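Local atomic coordinates of SusD superfamily protein (Bacteroides fragilis NCTC 9343, PDB entry 3NQP), a protein that probably binds sugars or glycans at the bacterial outer membrane and takes part in nutrient capture. Residues Y27-H32 / Y190-K195; L131-G136 / M207-L212; T214-T219 / T433-I438; I362-A367 / V372-Y377; P481-N484 / H490-L493. All blocks are in the same frame, centred on the assembly; numbering follows the deposited sequence. Where two conformers were deposited one is given.

Contact 1. Residues Y27-H32 / Y190-K195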
# COMPACT_ATOMS: atom_id res chain seq x y z
N TYR A 27 -0.74 16.74 20.07
CA TYR A 27 -1.53 15.57 19.90
C TYR A 27 -1.63 15.21 18.40
O TYR A 27 -1.61 14.03 18.06
CB TYR A 27 -2.90 15.78 20.54
CG TYR A 27 -3.60 14.51 20.95
CD1 TYR A 27 -3.45 13.99 22.24
CD2 TYR A 27 -4.43 13.83 20.05
CE1 TYR A 27 -4.13 12.87 22.65
CE2 TYR A 27 -5.11 12.69 20.45
CZ TYR A 27 -4.95 12.21 21.75
OH TYR A 27 -5.59 11.09 22.17
N ILE A 28 -1.70 16.21 17.52
CA ILE A 28 -1.67 15.96 16.08
C ILE A 28 -0.38 15.30 15.66
O ILE A 28 -0.40 14.37 14.82
CB ILE A 28 -1.87 17.27 15.25
CG1 ILE A 28 -3.33 17.65 15.25
CG2 ILE A 28 -1.40 17.12 13.77
CD1 ILE A 28 -4.18 16.80 14.33
N ASP A 29 0.74 15.75 16.21
CA ASP A 29 2.00 15.08 15.94
C ASP A 29 1.99 13.64 16.40
O ASP A 29 2.49 12.77 15.71
CB ASP A 29 3.18 15.84 16.58
CG ASP A 29 3.50 17.12 15.84
OD1 ASP A 29 2.79 17.48 14.88
OD2 ASP A 29 4.49 17.76 16.22
N GLY A 30 1.44 13.41 17.59
CA GLY A 30 1.33 12.06 18.15
C GLY A 30 0.47 11.18 17.28
O GLY A 30 0.80 10.03 17.05
N ILE A 31 -0.67 11.70 16.86
CA ILE A 31 -1.54 10.97 15.92
C ILE A 31 -0.74 10.54 14.68
O ILE A 31 -0.86 9.40 14.21
CB ILE A 31 -2.79 11.78 15.51
CG1 ILE A 31 -3.85 11.78 16.64
CG2 ILE A 31 -3.38 11.26 14.13
CD1 ILE A 31 -4.91 12.92 16.53
N HIS A 32 0.09 11.43 14.15
CA HIS A 32 0.87 11.06 12.97
C HIS A 32 1.99 10.02 13.24
O HIS A 32 2.30 9.22 12.38
CB HIS A 32 1.41 12.31 12.23
CG HIS A 32 0.35 13.01 11.45
ND1 HIS A 32 -0.57 13.86 12.04
CD2 HIS A 32 0.01 12.94 10.14
CE1 HIS A 32 -1.41 14.29 11.12
NE2 HIS A 32 -1.07 13.76 9.96
N TYR A 190 1.40 25.09 8.21
CA TYR A 190 2.12 25.48 9.44
C TYR A 190 3.60 25.11 9.38
O TYR A 190 4.30 25.14 10.39
CB TYR A 190 1.42 24.85 10.67
CG TYR A 190 -0.02 25.30 10.65
CD1 TYR A 190 -0.33 26.63 10.87
CD2 TYR A 190 -1.04 24.44 10.30
CE1 TYR A 190 -1.62 27.09 10.78
CE2 TYR A 190 -2.35 24.89 10.19
CZ TYR A 190 -2.63 26.21 10.45
OH TYR A 190 -3.92 26.67 10.37
N LYS A 191 4.08 24.75 8.19
CA LYS A 191 5.51 24.48 7.98
C LYS A 191 6.05 23.46 8.94
O LYS A 191 7.18 23.61 9.41
CB LYS A 191 6.31 25.80 8.09
CG LYS A 191 5.82 26.91 7.17
CD LYS A 191 5.88 26.48 5.71
CE LYS A 191 5.31 27.52 4.77
NZ LYS A 191 3.94 27.16 4.30
N ARG A 192 5.26 22.42 9.21
CA ARG A 192 5.66 21.34 10.09
C ARG A 192 6.28 20.16 9.32
O ARG A 192 6.96 19.32 9.91
CB ARG A 192 4.46 20.79 10.87
CG ARG A 192 3.58 21.85 11.54
CD ARG A 192 4.18 22.39 12.80
NE ARG A 192 3.88 21.54 13.96
CZ ARG A 192 4.74 20.69 14.53
NH1 ARG A 192 5.98 20.54 14.08
NH2 ARG A 192 4.35 19.99 15.58
N GLY A 193 6.02 20.06 8.02
CA GLY A 193 6.53 18.90 7.27
C GLY A 193 5.66 18.65 6.04
O GLY A 193 4.53 18.15 6.12
N LYS A 194 6.20 19.03 4.89
CA LYS A 194 5.43 18.99 3.66
C LYS A 194 5.17 17.52 3.26
O LYS A 194 6.06 16.68 3.32
CB LYS A 194 6.23 19.74 2.58
CG LYS A 194 5.51 19.86 1.25
CD LYS A 194 6.44 20.44 0.15
CE LYS A 194 5.61 20.77 -1.12
NZ LYS A 194 6.49 21.27 -2.23
N LYS A 195 3.93 17.23 2.91
CA LYS A 195 3.51 15.92 2.46
C LYS A 195 3.65 14.78 3.47
O LYS A 195 3.44 13.65 3.12
CB LYS A 195 4.14 15.61 1.11
CG LYS A 195 3.47 16.51 0.03
CD LYS A 195 4.20 16.55 -1.28
CE LYS A 195 3.47 17.36 -2.34
NZ LYS A 195 3.96 17.03 -3.73

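Contact 2. Residues L131-G136 / M207-L212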
# COMPACT_ATOMS: atom_id res chain seq x y z
N LEU A 131 -9.77 -1.59 8.05
CA LEU A 131 -10.54 -2.56 8.82
C LEU A 131 -11.66 -3.16 7.96
O LEU A 131 -11.91 -4.36 7.99
CB LEU A 131 -11.10 -1.95 10.12
CG LEU A 131 -10.03 -1.64 11.19
CD1 LEU A 131 -10.66 -0.91 12.31
CD2 LEU A 131 -9.31 -2.88 11.74
N TYR A 132 -12.32 -2.33 7.14
CA TYR A 132 -13.40 -2.85 6.24
C TYR A 132 -12.87 -3.81 5.19
O TYR A 132 -13.47 -4.84 4.92
CB TYR A 132 -14.11 -1.67 5.57
CG TYR A 132 -15.12 -1.96 4.51
CD1 TYR A 132 -14.72 -2.20 3.21
CD2 TYR A 132 -16.50 -2.00 4.80
CE1 TYR A 132 -15.63 -2.45 2.21
CE2 TYR A 132 -17.45 -2.21 3.80
CZ TYR A 132 -17.00 -2.43 2.49
OH TYR A 132 -17.89 -2.65 1.46
N ARG A 133 -11.73 -3.49 4.57
CA ARG A 133 -11.18 -4.37 3.55
C ARG A 133 -10.61 -5.68 4.10
O ARG A 133 -10.60 -6.71 3.42
CB ARG A 133 -10.12 -3.63 2.75
CG ARG A 133 -10.73 -2.49 1.92
CD ARG A 133 -9.69 -1.84 1.01
NE ARG A 133 -8.72 -1.11 1.78
CZ ARG A 133 -7.71 -0.43 1.26
NH1 ARG A 133 -7.55 -0.36 -0.06
NH2 ARG A 133 -6.89 0.21 2.06
N ILE A 134 -10.12 -5.63 5.33
CA ILE A 134 -9.55 -6.81 5.96
C ILE A 134 -10.64 -7.66 6.61
O ILE A 134 -10.65 -8.84 6.42
CB ILE A 134 -8.50 -6.40 7.02
CG1 ILE A 134 -7.30 -5.74 6.36
CG2 ILE A 134 -8.06 -7.61 7.96
CD1 ILE A 134 -6.43 -6.70 5.55
N TYR A 135 -11.54 -7.04 7.36
CA TYR A 135 -12.51 -7.78 8.19
C TYR A 135 -13.96 -7.65 7.75
O TYR A 135 -14.78 -8.46 8.20
CB TYR A 135 -12.44 -7.27 9.64
CG TYR A 135 -11.12 -7.52 10.30
CD1 TYR A 135 -10.75 -8.79 10.68
CD2 TYR A 135 -10.21 -6.48 10.52
CE1 TYR A 135 -9.51 -9.03 11.26
CE2 TYR A 135 -8.98 -6.71 11.10
CZ TYR A 135 -8.64 -7.98 11.48
OH TYR A 135 -7.41 -8.23 12.06
N GLY A 136 -14.30 -6.65 6.92
CA GLY A 136 -15.69 -6.36 6.62
C GLY A 136 -16.34 -5.59 7.76
O GLY A 136 -15.98 -4.44 8.04
N MSE A 207 -10.74 9.16 -1.10
CA MSE A 207 -12.11 9.06 -1.64
C MSE A 207 -12.09 8.34 -2.97
O MSE A 207 -12.95 7.54 -3.26
CB MSE A 207 -12.81 10.43 -1.77
CG MSE A 207 -13.02 11.13 -0.47
SE MSE A 207 -13.88 12.84 -0.66
CE MSE A 207 -15.64 12.15 -0.88
N GLY A 208 -11.06 8.60 -3.79
CA GLY A 208 -10.91 7.86 -5.03
C GLY A 208 -10.78 6.37 -4.78
O GLY A 208 -11.37 5.57 -5.50
N GLU A 209 -10.03 5.99 -3.75
CA GLU A 209 -9.78 4.58 -3.46
C GLU A 209 -11.05 3.91 -2.92
O GLU A 209 -11.43 2.82 -3.35
CB GLU A 209 -8.63 4.42 -2.45
CG GLU A 209 -7.98 3.05 -2.41
CD GLU A 209 -6.80 3.04 -1.45
OE1 GLU A 209 -6.72 3.86 -0.52
OE2 GLU A 209 -5.92 2.22 -1.64
N VAL A 210 -11.71 4.59 -1.99
CA VAL A 210 -12.92 4.08 -1.33
C VAL A 210 -14.10 3.95 -2.33
O VAL A 210 -14.68 2.88 -2.46
CB VAL A 210 -13.33 4.97 -0.15
CG1 VAL A 210 -14.78 4.63 0.31
CG2 VAL A 210 -12.32 4.83 1.03
N TYR A 211 -14.38 5.01 -3.08
CA TYR A 211 -15.48 4.98 -4.05
C TYR A 211 -15.24 4.04 -5.27
O TYR A 211 -16.17 3.36 -5.74
CB TYR A 211 -15.90 6.40 -4.48
CG TYR A 211 -16.74 7.09 -3.42
CD1 TYR A 211 -16.12 7.75 -2.35
CD2 TYR A 211 -18.10 7.06 -3.47
CE1 TYR A 211 -16.83 8.36 -1.39
CE2 TYR A 211 -18.87 7.67 -2.47
CZ TYR A 211 -18.23 8.31 -1.44
OH TYR A 211 -18.95 8.91 -0.45
N LEU A 212 -14.01 3.91 -5.74
CA LEU A 212 -13.75 2.87 -6.71
C LEU A 212 -14.03 1.48 -6.14
O LEU A 212 -14.65 0.63 -6.79
CB LEU A 212 -12.29 2.87 -7.21
CG LEU A 212 -12.02 1.80 -8.26
CD1 LEU A 212 -12.92 1.89 -9.54
CD2 LEU A 212 -10.50 1.89 -8.63
O HOH W 1 -5.57 3.29 1.92
O HOH W 2 -4.64 0.90 0.35

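Contact 3. Residues T214-T219 / T433-I438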
# COMPACT_ATOMS: atom_id res chain seq x y z
N THR A 214 -16.01 0.58 -3.63
CA THR A 214 -17.45 0.28 -3.43
C THR A 214 -18.20 0.21 -4.76
O THR A 214 -19.25 -0.44 -4.83
CB THR A 214 -18.13 1.24 -2.43
OG1 THR A 214 -17.97 2.58 -2.88
CG2 THR A 214 -17.45 1.10 -1.03
N SER A 215 -17.66 0.84 -5.81
CA SER A 215 -18.21 0.68 -7.15
C SER A 215 -18.20 -0.79 -7.64
O SER A 215 -19.12 -1.21 -8.35
CB SER A 215 -17.45 1.52 -8.17
OG SER A 215 -17.56 2.91 -7.94
N LYS A 216 -17.18 -1.54 -7.24
CA LYS A 216 -16.88 -2.83 -7.80
C LYS A 216 -17.00 -4.06 -6.90
O LYS A 216 -17.19 -5.17 -7.39
CB LYS A 216 -15.45 -2.79 -8.40
CG LYS A 216 -15.40 -1.92 -9.63
CD LYS A 216 -13.95 -1.84 -10.22
CE LYS A 216 -13.49 -3.13 -10.84
NZ LYS A 216 -12.30 -2.81 -11.75
N VAL A 217 -16.90 -3.85 -5.59
CA VAL A 217 -16.82 -4.95 -4.62
C VAL A 217 -18.02 -4.93 -3.67
O VAL A 217 -18.30 -3.93 -3.04
CB VAL A 217 -15.52 -4.86 -3.77
CG1 VAL A 217 -15.31 -6.13 -2.90
CG2 VAL A 217 -14.33 -4.67 -4.69
N THR A 218 -18.69 -6.07 -3.59
CA THR A 218 -19.69 -6.37 -2.56
C THR A 218 -19.01 -7.01 -1.35
O THR A 218 -18.27 -8.01 -1.49
CB THR A 218 -20.78 -7.31 -3.12
OG1 THR A 218 -21.52 -6.63 -4.14
CG2 THR A 218 -21.74 -7.75 -2.02
N THR A 219 -19.19 -6.42 -0.18
CA THR A 219 -18.81 -7.08 1.08
C THR A 219 -20.04 -7.15 1.97
O THR A 219 -20.61 -6.13 2.30
CB THR A 219 -17.68 -6.31 1.80
OG1 THR A 219 -16.60 -6.13 0.88
CG2 THR A 219 -17.12 -7.10 3.05
N THR A 433 -8.17 -7.68 -21.23
CA THR A 433 -6.77 -7.33 -21.58
C THR A 433 -6.41 -6.03 -20.85
O THR A 433 -5.32 -5.91 -20.30
CB THR A 433 -6.62 -7.18 -23.08
OG1 THR A 433 -7.05 -8.39 -23.69
CG2 THR A 433 -5.12 -6.88 -23.53
N ASN A 434 -7.33 -5.06 -20.86
CA ASN A 434 -7.16 -3.80 -20.17
C ASN A 434 -7.00 -3.98 -18.66
O ASN A 434 -6.09 -3.41 -18.07
CB ASN A 434 -8.35 -2.87 -20.40
CG ASN A 434 -8.37 -2.23 -21.79
OD1 ASN A 434 -7.32 -1.97 -22.42
ND2 ASN A 434 -9.57 -1.98 -22.28
N GLU A 435 -7.91 -4.71 -18.02
CA GLU A 435 -7.82 -4.92 -16.55
C GLU A 435 -6.48 -5.55 -16.17
O GLU A 435 -5.81 -5.12 -15.23
CB GLU A 435 -8.98 -5.79 -16.05
CG GLU A 435 -9.22 -5.68 -14.59
CD GLU A 435 -10.16 -4.54 -14.22
OE1 GLU A 435 -10.25 -3.54 -14.97
OE2 GLU A 435 -10.81 -4.64 -13.17
N LEU A 436 -6.07 -6.58 -16.91
CA LEU A 436 -4.79 -7.24 -16.63
C LEU A 436 -3.58 -6.35 -16.89
O LEU A 436 -2.59 -6.42 -16.17
CB LEU A 436 -4.67 -8.58 -17.35
CG LEU A 436 -5.72 -9.65 -16.99
CD1 LEU A 436 -5.66 -10.85 -17.95
CD2 LEU A 436 -5.63 -10.12 -15.47
N ALA A 437 -3.66 -5.54 -17.93
CA ALA A 437 -2.62 -4.56 -18.24
C ALA A 437 -2.46 -3.55 -17.09
O ALA A 437 -1.33 -3.15 -16.77
CB ALA A 437 -2.91 -3.86 -19.60
N ILE A 438 -3.56 -3.17 -16.46
CA ILE A 438 -3.55 -2.17 -15.37
C ILE A 438 -2.96 -2.87 -14.14
O ILE A 438 -2.05 -2.34 -13.51
CB ILE A 438 -4.95 -1.59 -15.07
CG1 ILE A 438 -5.46 -0.69 -16.21
CG2 ILE A 438 -4.95 -0.77 -13.72
CD1 ILE A 438 -7.05 -0.45 -16.13
O HOH W 3 -12.23 -1.70 -14.22

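Contact 4. Residues I362-A367 / V372-Y377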
# COMPACT_ATOMS: atom_id res chain seq x y z
N ILE A 362 15.54 1.86 0.69
CA ILE A 362 16.36 1.48 1.86
C ILE A 362 17.17 2.66 2.43
O ILE A 362 18.22 2.47 3.08
CB ILE A 362 17.24 0.23 1.57
CG1 ILE A 362 18.15 0.43 0.35
CG2 ILE A 362 16.34 -1.00 1.36
CD1 ILE A 362 19.46 -0.53 0.32
N GLY A 363 16.69 3.88 2.22
CA GLY A 363 17.27 5.05 2.95
C GLY A 363 18.66 5.45 2.45
O GLY A 363 18.86 5.56 1.25
N TYR A 364 19.62 5.62 3.35
CA TYR A 364 20.99 6.02 2.95
C TYR A 364 22.03 5.53 3.93
O TYR A 364 21.72 4.97 4.97
CB TYR A 364 21.07 7.55 2.80
CG TYR A 364 20.65 8.31 4.04
CD1 TYR A 364 21.32 8.15 5.27
CD2 TYR A 364 19.56 9.18 4.00
CE1 TYR A 364 20.91 8.83 6.40
CE2 TYR A 364 19.16 9.89 5.13
CZ TYR A 364 19.82 9.69 6.33
OH TYR A 364 19.37 10.36 7.45
N VAL A 365 23.30 5.75 3.58
CA VAL A 365 24.38 5.44 4.48
C VAL A 365 24.82 6.78 5.02
O VAL A 365 25.14 7.71 4.25
CB VAL A 365 25.54 4.75 3.76
CG1 VAL A 365 26.63 4.41 4.75
CG2 VAL A 365 25.06 3.48 3.00
N ASN A 366 24.86 6.91 6.34
CA ASN A 366 25.15 8.19 6.95
C ASN A 366 26.66 8.49 6.96
O ASN A 366 27.47 7.71 6.45
CB ASN A 366 24.50 8.25 8.35
CG ASN A 366 25.14 7.33 9.34
OD1 ASN A 366 26.27 6.84 9.14
ND2 ASN A 366 24.43 7.08 10.42
N ALA A 367 27.04 9.63 7.53
CA ALA A 367 28.45 10.07 7.46
C ALA A 367 29.37 9.12 8.25
O ALA A 367 30.54 8.99 7.93
CB ALA A 367 28.59 11.54 7.97
N VAL A 372 21.04 3.51 7.24
CA VAL A 372 19.87 3.92 8.00
C VAL A 372 18.61 3.75 7.16
O VAL A 372 18.47 4.35 6.12
CB VAL A 372 20.00 5.40 8.46
CG1 VAL A 372 18.78 5.82 9.27
CG2 VAL A 372 21.26 5.63 9.32
N TYR A 373 17.70 2.90 7.60
CA TYR A 373 16.46 2.64 6.83
C TYR A 373 15.39 3.72 7.11
O TYR A 373 14.39 3.45 7.74
CB TYR A 373 15.93 1.24 7.12
CG TYR A 373 16.91 0.17 6.69
CD1 TYR A 373 17.09 -0.15 5.35
CD2 TYR A 373 17.67 -0.51 7.62
CE1 TYR A 373 18.01 -1.15 4.96
CE2 TYR A 373 18.57 -1.48 7.25
CZ TYR A 373 18.74 -1.79 5.90
OH TYR A 373 19.64 -2.77 5.53
N CYS A 374 15.65 4.94 6.63
CA CYS A 374 14.75 6.06 6.81
C CYS A 374 14.04 6.44 5.52
O CYS A 374 13.64 7.59 5.35
CB CYS A 374 15.50 7.25 7.42
SG CYS A 374 16.82 7.91 6.40
N GLY A 375 13.88 5.49 4.58
CA GLY A 375 13.02 5.73 3.43
C GLY A 375 11.57 6.00 3.88
O GLY A 375 11.07 5.32 4.75
N ASP A 376 10.91 7.01 3.33
CA ASP A 376 9.54 7.32 3.76
C ASP A 376 8.59 6.28 3.19
O ASP A 376 8.86 5.71 2.11
CB ASP A 376 9.09 8.70 3.27
CG ASP A 376 9.62 9.87 4.13
OD1 ASP A 376 10.34 9.63 5.13
OD2 ASP A 376 9.29 11.05 3.76
N TYR A 377 7.50 6.00 3.90
CA TYR A 377 6.49 5.06 3.38
C TYR A 377 5.40 5.83 2.60
O TYR A 377 4.52 6.46 3.21
CB TYR A 377 5.91 4.19 4.53
CG TYR A 377 6.50 2.80 4.60
CD1 TYR A 377 7.87 2.59 4.58
CD2 TYR A 377 5.69 1.67 4.61
CE1 TYR A 377 8.40 1.32 4.61
CE2 TYR A 377 6.21 0.41 4.60
CZ TYR A 377 7.55 0.22 4.60
OH TYR A 377 8.03 -1.06 4.56

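Contact 5. Residues P481-N484 / H490-L493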
# COMPACT_ATOMS: atom_id res chain seq x y z
N PRO A 481 -5.46 -20.06 -9.57
CA PRO A 481 -5.95 -18.91 -8.82
C PRO A 481 -5.32 -18.86 -7.44
O PRO A 481 -5.02 -19.92 -6.88
CB PRO A 481 -7.44 -19.16 -8.69
CG PRO A 481 -7.67 -20.57 -9.04
CD PRO A 481 -6.53 -21.04 -9.86
N ILE A 482 -5.14 -17.66 -6.91
CA ILE A 482 -4.60 -17.50 -5.56
C ILE A 482 -5.57 -18.07 -4.52
O ILE A 482 -5.12 -18.75 -3.61
CB ILE A 482 -4.25 -16.02 -5.31
CG1 ILE A 482 -3.05 -15.68 -6.21
CG2 ILE A 482 -3.89 -15.74 -3.87
CD1 ILE A 482 -2.76 -14.16 -6.30
N LEU A 483 -6.87 -17.79 -4.63
CA LEU A 483 -7.93 -18.48 -3.89
C LEU A 483 -8.87 -19.27 -4.81
O LEU A 483 -9.22 -18.85 -5.90
CB LEU A 483 -8.80 -17.51 -3.07
CG LEU A 483 -8.08 -16.66 -2.00
CD1 LEU A 483 -9.03 -15.66 -1.32
CD2 LEU A 483 -7.36 -17.59 -0.99
N ASN A 484 -9.33 -20.40 -4.30
CA ASN A 484 -10.29 -21.26 -4.95
C ASN A 484 -11.65 -20.74 -4.53
O ASN A 484 -12.01 -20.82 -3.37
CB ASN A 484 -10.07 -22.70 -4.46
CG ASN A 484 -11.05 -23.70 -5.06
OD1 ASN A 484 -12.22 -23.41 -5.25
ND2 ASN A 484 -10.56 -24.89 -5.34
N HIS A 490 -14.62 -17.45 1.71
CA HIS A 490 -14.59 -16.82 3.05
C HIS A 490 -13.23 -16.19 3.35
O HIS A 490 -13.14 -15.28 4.16
CB HIS A 490 -14.98 -17.83 4.13
CG HIS A 490 -13.97 -18.92 4.34
ND1 HIS A 490 -13.82 -19.98 3.48
CD2 HIS A 490 -13.03 -19.10 5.31
CE1 HIS A 490 -12.87 -20.78 3.92
NE2 HIS A 490 -12.36 -20.27 5.03
N LYS A 491 -12.17 -16.63 2.66
CA LYS A 491 -10.83 -16.10 2.91
C LYS A 491 -10.56 -14.74 2.23
O LYS A 491 -9.43 -14.22 2.35
CB LYS A 491 -9.74 -17.08 2.47
CG LYS A 491 -9.66 -18.41 3.27
CD LYS A 491 -8.45 -19.22 2.82
CE LYS A 491 -8.32 -20.57 3.54
NZ LYS A 491 -7.09 -21.29 2.98
N LEU A 492 -11.55 -14.17 1.55
CA LEU A 492 -11.44 -12.78 1.11
C LEU A 492 -11.25 -11.85 2.32
O LEU A 492 -10.55 -10.83 2.22
CB LEU A 492 -12.66 -12.34 0.29
CG LEU A 492 -12.98 -13.02 -1.05
CD1 LEU A 492 -14.34 -12.51 -1.57
CD2 LEU A 492 -11.84 -12.80 -2.06
N LEU A 493 -11.92 -12.20 3.45
CA LEU A 493 -11.83 -11.51 4.72
C LEU A 493 -10.98 -12.31 5.69
O LEU A 493 -10.75 -13.49 5.50
CB LEU A 493 -13.22 -11.19 5.31
CG LEU A 493 -14.17 -10.44 4.36
CD1 LEU A 493 -15.57 -10.25 5.00
CD2 LEU A 493 -13.59 -9.11 3.88

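Contact 1. Residues Y27-H32 / Y190-K195
R192, on the loop between helices 163-181 and 200-216, extends its guanidinium group to the carboxylate of D29 on helix 21-37, forming a surface salt bridge. The modelled 2.3 Å between R192 NH2 and D29 OD2 is too short for an accurate bond, and D29 was deposited in two conformers; the pairing is plausible, its exact geometry doubtful. D29 OD2 comes in at the edge of the guanidinium, the two flat groups turned 55° against each other. Bends about CB-CG and CG-CD (chi2 -77°, chi3 -84°) give the arginine chain its curved path to D29. Y197 reinforces the pair: its hydroxyl bonds D29 OD1, and R192 packs on it. Helix 21-37 belongs to the helical part of the SusD fold, where I28 and I31 lean on helix 110-135 and I31 also on helix 89-102. One turn along, H32 ND1 donates to I28 O over 2.8 Å, nearly straight and in its own ring plane. H32 N reaches that same oxygen from the opposite face of the carbonyl plane. H32 NE2 accepts from W198 N, and the two anchors together fix the imidazole's rotation against the loop that follows R192.

Contact 2. Residues L131-G136 / M207-L212
R133 and E209 face each other between helix 110-135 and helix 200-216, two members of the helical scaffold of the SusD fold. Their side chains cross at about a right angle, with the guanidinium and carboxylate planes 75° apart, so the pair does not form the flat two-pronged clasp often drawn for arginine and a carboxylate. Instead E209 OE2 lies at the guanidinium edge, 3.4 Å from R133 NH1, in a salt bridge whose hydrogen bond is weak. The helices stand well apart, with 9.9 Å between CA of R133 and CA of V210, and each side chain has to stretch into the gap. E209 does so with CG anti to its backbone N (chi1 -161°) and an extended chain beyond, whereas R133 is extended through CB-CG and then bends about CG-CD (chi3 -69°).

Stronger partners lie on the flanks. R133 NH2 forms a salt bridge with D130 OD1, the aromatic rings of F129 and W454 make cation-pi contacts with the guanidinium, and E209 OE1 is bonded by the hydroxyl of Y380. These neighbours probably do more than the weak direct bond to set the orientation of the two charged groups. Elsewhere between the helices, helix 163-181 supplies M167, against which both Y132 and V210 rest. Solvent completes the bridge: one water, in the guanidinium plane at its edge, accepts from R133 NH2 at 2.9 Å and donates to E209 OE2 at 2.7 Å, while a second accepts only weakly from R133 NH2, at 3.4 Å, and donates to E209 OE1 at 2.8 Å.

Contact 3. Residues T214-T219 / T433-I438
K216 and E435 approach from opposite directions and meet at their charged ends, bridging a distance of 12.8 Å between their CA atoms. Neither side chain is fully extended. The lysine leaves its backbone with CG opposite the carbonyl carbon and runs straight to CD, then kinks about CG-CD (chi3 70°), which swings the ammonium group round to the acceptor. The glutamate sets CG opposite its backbone N and bends at chi2, 87°, turning the carboxylate to face the lysine. K216 NZ then donates to the syn lone pair of E435 OE2 over 2.8 Å. A water closes the ring, accepting from K216 NZ at 2.7 Å and donating to E435 OE1 at 2.8 Å.

Both ends have further partners: E391 OE2 makes a second salt bridge with K216 NZ, N394 ND2 bonds E435 OE1, and the backbone N of T460 bonds E435 OE2. With each carboxylate oxygen gripped twice, the group is held against rotation, and two acidic residues near one lysine should favour its charged form. The result is an interhelical salt bridge, joining the C-terminal end of helix 200-216 to helix 431-445 within the SusD fold.

Contact 4. Residues I362-A367 / V372-Y377
V372 O is approached by three groups: Y364 N donates to it across the contact at 3.3 Å, C374 N makes a weak bond from its own segment, and G363 adds a CA-H contact. The last spans 3.5 Å between G363 CA and V372 O. The setting is a beta hairpin, in which Y364 and V372 form an antiparallel hydrogen-bonded pair. Its return bond is the shorter and straighter one, V372 N to Y364 O at 2.8 Å and 173°. Past V372 the chain turns away through an inverse gamma turn centred on Y373. G363, with positive phi and no CB, lets its backbone come close to V372 O.

The side chains of Y364 and V372 run alongside each other in the same direction. With the tyrosine CG between the backbone N and the carbonyl carbon (chi1 56°), the ring is placed beside C374, whose sulfur sits over one face, 3.8 Å from the ring centroid. This is a sulfur-aromatic contact. E273 anchors the strand from outside, its carboxylate bonding both Y364 OH and N366 ND2. N366 crosses V372 at about a right angle, bringing ND2 to CG2. The Y373 ring, whose hydroxyl bonds T312 OG1, runs alongside I362 instead; I362 CB lies in the ring plane at its edge, 3.7 Å from Y373 CE1.

Contact 5. Residues P481-N484 / H490-L493
The long connection between helices 452-458 and 498-503 folds back on itself, and L483 on its earlier arm packs against K491 and L492 in the 3-10 turn that follows. No hydrogen bond joins the two segments directly; the touching is done by one methyl group. L483 CD1 lies 4.0 Å from K491 O and 4.1 Å from K491 CB, and it meets L492 CD2, also at 4.1 Å. The leucine reaches that position with CG beside its backbone N and CD1 carried onward in an extended line (chi2 176°). L492 answers with CD2, a methyl-to-methyl meeting, while its side chain also rests on V469, F470 and R457.

Within this irregular C-terminal part of the SusD fold, polar links run along the margins of the apolar patch. K491 points its CB at L483, but its chain, extended beyond CG, then carries NZ off to a salt bridge with E488 OE2 and a hydrogen bond to Q73 O. The other oxygen of E488 accepts from N484 N, so one carboxylate ties both arms together. K491 O, which the leucine methyl approaches, accepts from R50 NH2, and L483 is tied through its backbone to V469. Next door, the H490 ring carries K491 CG over one face, 3.7 Å above its plane and offset toward the rim, and meets Y513 edge-to-face.

How the contacts relate
Three of the five contacts form a connected cluster. Contacts 2 and 3 share helix 200-216, their centres 13 Å apart, and touch where Y132 OH lies 3.7 Å from T219 CB. Contact 5 joins both through L493: its CB is 3.7 Å from I134 O, and its CD1 is 4.0 Å from T219 CG2. Contacts 1 and 4 stand elsewhere, about 6 Å from each other at their nearest atoms, and each lies across the chain's centre from contacts 3 and 5. Separate 1,2-ethanediol molecules, probably from crystallisation, lie about 5 Å from the D29 side chain in contact 1 and about 4 Å from that of I362 in contact 4.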